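Local coordinates for protein probable glucarate dehydratase (Mycobacterium smegmatis str. MC2 155, PDB 3VDG) that probably dehydrates glucarate or a related acid sugar, as a member of the enolase superfamily with a metal-dependent active site, at residues A123-S128 against R425-Y430; M355-A360 against V393-T398. All coordinates share one frame; numbering follows the deposited sequence. Where two conformers were deposited one is given.

Contact 1 of 2, residues A123-S128 against R425-Y430; sequences AGMITS and RDDTGY
Asp427 OD2, 4.1 Å from Ala123 CB, is gripped by two donors: Arg425 NH2, 2.7 Å away, and the side-chain amide of Asn47. The Arg425 salt bridge is side-on and bidentate, its NE also reaching Asp427 OD1 at 2.9 Å and nearly straight (173°). This second oxygen lies almost in the guanidinium plane, which fixes the rotation of the group. Arg425 is extended throughout, with CG anti to the backbone N (chi1 -180°), and this carries the guanidinium beside the loop. Ala123 lays CB over one face of it, 3.5 Å from NE; Met125 CE comes in obliquely near NH2, but that residue is disordered over two conformers, so its short approach is doubtful. The segments are also joined through water: one molecule links the backbones, accepting from Ala123 N and donating to Arg425 O (2.8 Å), while another donates to the Thr428 side chain at OG1 (2.6 Å) and weakly to Ala123 O. Asp426 N-caps the helix, its OD1 taking Gly429 N from above the carboxylate plane. Thus the loop between helices 100-111 and 131-151 rests against the start of helix 427-434, with strand 46-47 touching both Met125 and Arg425.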
loop_
_atom_site.group_PDB
_atom_site.type_symbol
_atom_site.label_atom_id
_atom_site.label_comp_id
_atom_site.label_asym_id
_atom_site.label_seq_id
_atom_site.Cartn_x
_atom_site.Cartn_y
_atom_site.Cartn_z
ATOM N N ALA A 123 -1.639 -13.017 24.726
ATOM C CA ALA A 123 -1.936 -13.027 26.171
ATOM C C ALA A 123 -3.094 -12.115 26.621
ATOM O O ALA A 123 -3.062 -11.566 27.728
ATOM C CB ALA A 123 -0.675 -12.743 26.988
ATOM N N GLY A 124 -4.116 -11.963 25.779
ATOM C CA GLY A 124 -5.273 -11.133 26.118
ATOM C C GLY A 124 -4.915 -9.666 26.260
ATOM O O GLY A 124 -5.779 -8.822 26.508
ATOM N N MET A 125 -3.627 -9.369 26.105
ATOM C CA MET A 125 -3.108 -8.007 26.158
ATOM C C MET A 125 -3.655 -7.186 24.980
ATOM O O MET A 125 -4.140 -6.067 25.147
ATOM C CB MET A 125 -1.575 -8.071 26.114
ATOM C CG MET A 125 -0.838 -6.938 26.810
ATOM S SD MET A 125 0.677 -7.489 27.635
ATOM C CE MET A 125 1.099 -8.948 26.689
ATOM N N ILE A 126 -3.558 -7.763 23.782
ATOM C CA ILE A 126 -4.017 -7.132 22.543
ATOM C C ILE A 126 -5.112 -8.000 21.935
ATOM O O ILE A 126 -4.829 -9.073 21.395
ATOM C CB ILE A 126 -2.880 -7.048 21.502
ATOM C CG1 ILE A 126 -1.807 -6.047 21.947
ATOM C CG2 ILE A 126 -3.452 -6.736 20.123
ATOM C CD1 ILE A 126 -0.451 -6.276 21.325
ATOM N N THR A 127 -6.355 -7.533 22.000
ATOM C CA THR A 127 -7.491 -8.374 21.621
ATOM C C THR A 127 -8.310 -7.911 20.395
ATOM O O THR A 127 -9.337 -8.504 20.084
ATOM C CB THR A 127 -8.441 -8.630 22.825
ATOM O OG1 THR A 127 -9.113 -7.416 23.195
ATOM C CG2 THR A 127 -7.665 -9.180 24.030
ATOM N N SER A 128 -7.870 -6.882 19.680
ATOM C CA SER A 128 -8.675 -6.390 18.567
ATOM C C SER A 128 -8.059 -6.601 17.177
ATOM O O SER A 128 -8.525 -6.023 16.200
ATOM C CB SER A 128 -9.057 -4.916 18.781
ATOM O OG SER A 128 -7.919 -4.088 18.969
ATOM N N ARG A 425 0.129 -18.921 25.310
ATOM C CA ARG A 425 0.759 -17.855 26.067
ATOM C C ARG A 425 -0.229 -17.361 27.135
ATOM O O ARG A 425 -1.376 -17.063 26.830
ATOM C CB ARG A 425 1.171 -16.691 25.177
ATOM C CG ARG A 425 1.831 -15.607 26.002
ATOM C CD ARG A 425 2.221 -14.377 25.202
ATOM N NE ARG A 425 2.675 -13.328 26.121
ATOM C CZ ARG A 425 3.048 -12.114 25.743
ATOM N NH1 ARG A 425 3.041 -11.781 24.451
ATOM N NH2 ARG A 425 3.431 -11.241 26.664
ATOM N N ASP A 426 0.211 -17.267 28.384
ATOM C CA ASP A 426 -0.708 -16.900 29.456
ATOM C C ASP A 426 0.041 -16.244 30.628
ATOM O O ASP A 426 0.249 -16.881 31.657
ATOM C CB ASP A 426 -1.442 -18.160 29.944
ATOM C CG ASP A 426 -2.646 -17.840 30.818
ATOM O OD1 ASP A 426 -2.936 -16.649 31.036
ATOM O OD2 ASP A 426 -3.315 -18.779 31.285
ATOM N N ASP A 427 0.438 -14.983 30.463
ATOM C CA ASP A 427 1.237 -14.271 31.456
ATOM C C ASP A 427 0.457 -14.154 32.781
ATOM O O ASP A 427 1.023 -14.266 33.872
ATOM C CB ASP A 427 1.551 -12.833 30.987
ATOM C CG ASP A 427 2.322 -12.775 29.655
ATOM O OD1 ASP A 427 2.597 -13.822 29.026
ATOM O OD2 ASP A 427 2.641 -11.650 29.220
ATOM N N THR A 428 -0.848 -13.920 32.664
ATOM C CA THR A 428 -1.699 -13.750 33.832
ATOM C C THR A 428 -1.920 -15.079 34.552
ATOM O O THR A 428 -1.737 -15.175 35.765
ATOM C CB THR A 428 -3.043 -13.123 33.447
ATOM O OG1 THR A 428 -2.797 -11.887 32.762
ATOM C CG2 THR A 428 -3.886 -12.859 34.705
ATOM N N GLY A 429 -2.311 -16.105 33.805
ATOM C CA GLY A 429 -2.486 -17.431 34.384
ATOM C C GLY A 429 -1.211 -17.935 35.046
ATOM O O GLY A 429 -1.261 -18.572 36.095
ATOM N N TYR A 430 -0.060 -17.672 34.432
ATOM C CA TYR A 430 1.206 -18.089 35.022
ATOM C C TYR A 430 1.504 -17.313 36.304
ATOM O O TYR A 430 1.925 -17.897 37.301
ATOM C CB TYR A 430 2.366 -17.950 34.031
ATOM C CG TYR A 430 3.718 -18.296 34.612
ATOM C CD1 TYR A 430 3.952 -19.543 35.203
ATOM C CD2 TYR A 430 4.771 -17.388 34.546
ATOM C CE1 TYR A 430 5.198 -19.859 35.732
ATOM C CE2 TYR A 430 6.009 -17.692 35.073
ATOM C CZ TYR A 430 6.217 -18.927 35.663
ATOM O OH TYR A 430 7.463 -19.209 36.177
HETATM O O HOH W 1 -2.336 -16.120 24.377
HETATM O O HOH W 2 -2.485 -13.751 30.182
HETATM O O HOH W 3 -4.331 -11.058 30.773
#

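Contact 2 of 2, residues M355-A360 against V393-T398; sequences MVHLAA and VQVPAT
The side chains of Val356 and Val393 cross at about a right angle where helix 349-360, the helix after strand 339-342 of the (beta/alpha)7beta barrel, packs against strand 392-394 and the chain leaving it. The two branches of Val356 divide the work. CG2, beside the backbone N and anti to the carbonyl carbon, stands 4.0 Å from Val393 CB. CG1, anti to the backbone N (chi1 167°), slants across Val395, 3.8 Å from its CA, and also reaches the Pro396 ring. One helical turn on, Ala360 sets its methyl 3.8 Å from Val395 CG2, so this branch lies between that methyl and the His357 ring. The His357 side chain crosses that of Val395 nearly perpendicularly and that of Pro396 at a slant, with NE2 3.8 Å from Pro396 CD. That nitrogen is also hydrogen-bonded to the carbonyl of Leu401, which holds the ring against the segment 393-398. Behind the valines lies strand 166-174, whose Val167 and Phe169 touch Val356; Val393 pairs with Val167 through the backbone, and its side chain also meets Phe169. Most of the interface is apolar; at the histidine, CE1 of His357 sits 3.4 Å from Pro396 O.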
loop_
_atom_site.group_PDB
_atom_site.type_symbol
_atom_site.label_atom_id
_atom_site.label_comp_id
_atom_site.label_asym_id
_atom_site.label_seq_id
_atom_site.Cartn_x
_atom_site.Cartn_y
_atom_site.Cartn_z
ATOM N N MET A 355 11.168 -9.002 9.584
ATOM C CA MET A 355 11.144 -7.656 10.150
ATOM C C MET A 355 12.235 -6.807 9.498
ATOM O O MET A 355 12.021 -5.650 9.168
ATOM C CB MET A 355 11.364 -7.697 11.692
ATOM C CG MET A 355 10.255 -8.390 12.513
ATOM S SD MET A 355 10.792 -8.925 14.175
ATOM C CE MET A 355 10.859 -7.328 14.995
ATOM N N VAL A 356 13.414 -7.385 9.303
ATOM C CA VAL A 356 14.524 -6.620 8.754
ATOM C C VAL A 356 14.256 -6.262 7.276
ATOM O O VAL A 356 14.441 -5.129 6.876
ATOM C CB VAL A 356 15.867 -7.371 8.915
ATOM C CG1 VAL A 356 16.950 -6.713 8.060
ATOM C CG2 VAL A 356 16.265 -7.428 10.392
ATOM N N HIS A 357 13.785 -7.210 6.472
ATOM C CA HIS A 357 13.483 -6.883 5.067
ATOM C C HIS A 357 12.405 -5.829 4.954
ATOM O O HIS A 357 12.499 -4.915 4.131
ATOM C CB HIS A 357 13.084 -8.124 4.269
ATOM C CG HIS A 357 14.253 -8.982 3.850
ATOM N ND1 HIS A 357 15.059 -8.660 2.812
ATOM C CD2 HIS A 357 14.725 -10.194 4.354
ATOM C CE1 HIS A 357 16.011 -9.610 2.673
ATOM N NE2 HIS A 357 15.799 -10.554 3.611
ATOM N N LEU A 358 11.369 -5.952 5.768
ATOM C CA LEU A 358 10.288 -4.969 5.799
ATOM C C LEU A 358 10.801 -3.572 6.168
ATOM O O LEU A 358 10.590 -2.608 5.435
ATOM C CB LEU A 358 9.199 -5.416 6.790
ATOM C CG LEU A 358 8.075 -4.404 7.071
ATOM C CD1 LEU A 358 7.328 -4.042 5.776
ATOM C CD2 LEU A 358 7.111 -4.963 8.129
ATOM N N ALA A 359 11.494 -3.460 7.294
ATOM C CA ALA A 359 11.987 -2.154 7.727
ATOM C C ALA A 359 12.999 -1.573 6.727
ATOM O O ALA A 359 13.028 -0.377 6.510
ATOM C CB ALA A 359 12.614 -2.265 9.101
ATOM N N ALA A 360 13.832 -2.421 6.125
ATOM C CA ALA A 360 14.812 -1.927 5.161
ATOM C C ALA A 360 14.134 -1.233 3.972
ATOM O O ALA A 360 14.669 -0.254 3.441
ATOM C CB ALA A 360 15.709 -3.056 4.684
ATOM N N VAL A 393 20.944 -4.470 12.254
ATOM C CA VAL A 393 21.117 -5.722 11.515
ATOM C C VAL A 393 21.181 -5.368 10.026
ATOM O O VAL A 393 20.292 -4.684 9.520
ATOM C CB VAL A 393 19.929 -6.689 11.717
ATOM C CG1 VAL A 393 20.162 -7.995 10.945
ATOM C CG2 VAL A 393 19.697 -6.948 13.205
ATOM N N GLN A 394 22.215 -5.800 9.349
ATOM C CA GLN A 394 22.353 -5.557 7.937
ATOM C C GLN A 394 21.277 -6.332 7.150
ATOM O O GLN A 394 21.049 -7.443 7.457
ATOM C CB GLN A 394 23.747 -5.959 7.492
ATOM C CG GLN A 394 23.988 -5.670 6.040
ATOM C CD GLN A 394 25.461 -5.525 5.672
ATOM O OE1 GLN A 394 26.283 -6.384 5.974
ATOM N NE2 GLN A 394 25.787 -4.428 5.001
ATOM N N VAL A 395 20.640 -5.732 6.171
ATOM C CA VAL A 395 19.605 -6.450 5.420
ATOM C C VAL A 395 20.298 -7.519 4.558
ATOM O O VAL A 395 21.273 -7.209 3.888
ATOM C CB VAL A 395 18.703 -5.485 4.605
ATOM C CG1 VAL A 395 19.492 -4.699 3.577
ATOM C CG2 VAL A 395 17.565 -6.240 3.931
ATOM N N PRO A 396 19.838 -8.785 4.623
ATOM C CA PRO A 396 20.462 -9.815 3.778
ATOM C C PRO A 396 20.290 -9.472 2.293
ATOM O O PRO A 396 19.234 -8.965 1.895
ATOM C CB PRO A 396 19.664 -11.086 4.115
ATOM C CG PRO A 396 19.139 -10.843 5.505
ATOM C CD PRO A 396 18.841 -9.358 5.555
ATOM N N ALA A 397 21.311 -9.750 1.486
ATOM C CA ALA A 397 21.287 -9.417 0.052
ATOM C C ALA A 397 21.020 -10.664 -0.787
ATOM O O ALA A 397 20.856 -10.584 -2.007
ATOM C CB ALA A 397 22.620 -8.766 -0.363
ATOM N N THR A 398 20.954 -11.817 -0.128
ATOM C CA THR A 398 20.750 -13.087 -0.810
ATOM C C THR A 398 19.286 -13.226 -1.266
ATOM O O THR A 398 18.430 -12.479 -0.811
ATOM C CB THR A 398 21.083 -14.255 0.141
ATOM O OG1 THR A 398 20.374 -14.054 1.371
ATOM C CG2 THR A 398 22.573 -14.281 0.464
#

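Both segments of contact 2 fall within the part of the chain that contact 1 brings together, yet the two contacts flank the middle of the molecule, their centres about 30 Å apart and their nearest atoms about 13 Å. Contact 1 is the one next to bound small acids: an acetate lies about 3 Å from the Arg425 side chain and a formate about 5 Å from that of Met125, consistent with the edge of a substrate pocket, although both were probably picked up during crystallisation. Contact 2 is structural packing within the barrel domain. That domain also supplies Asp244, Glu269 and Asn292 to the sodium site, where relatives bind magnesium.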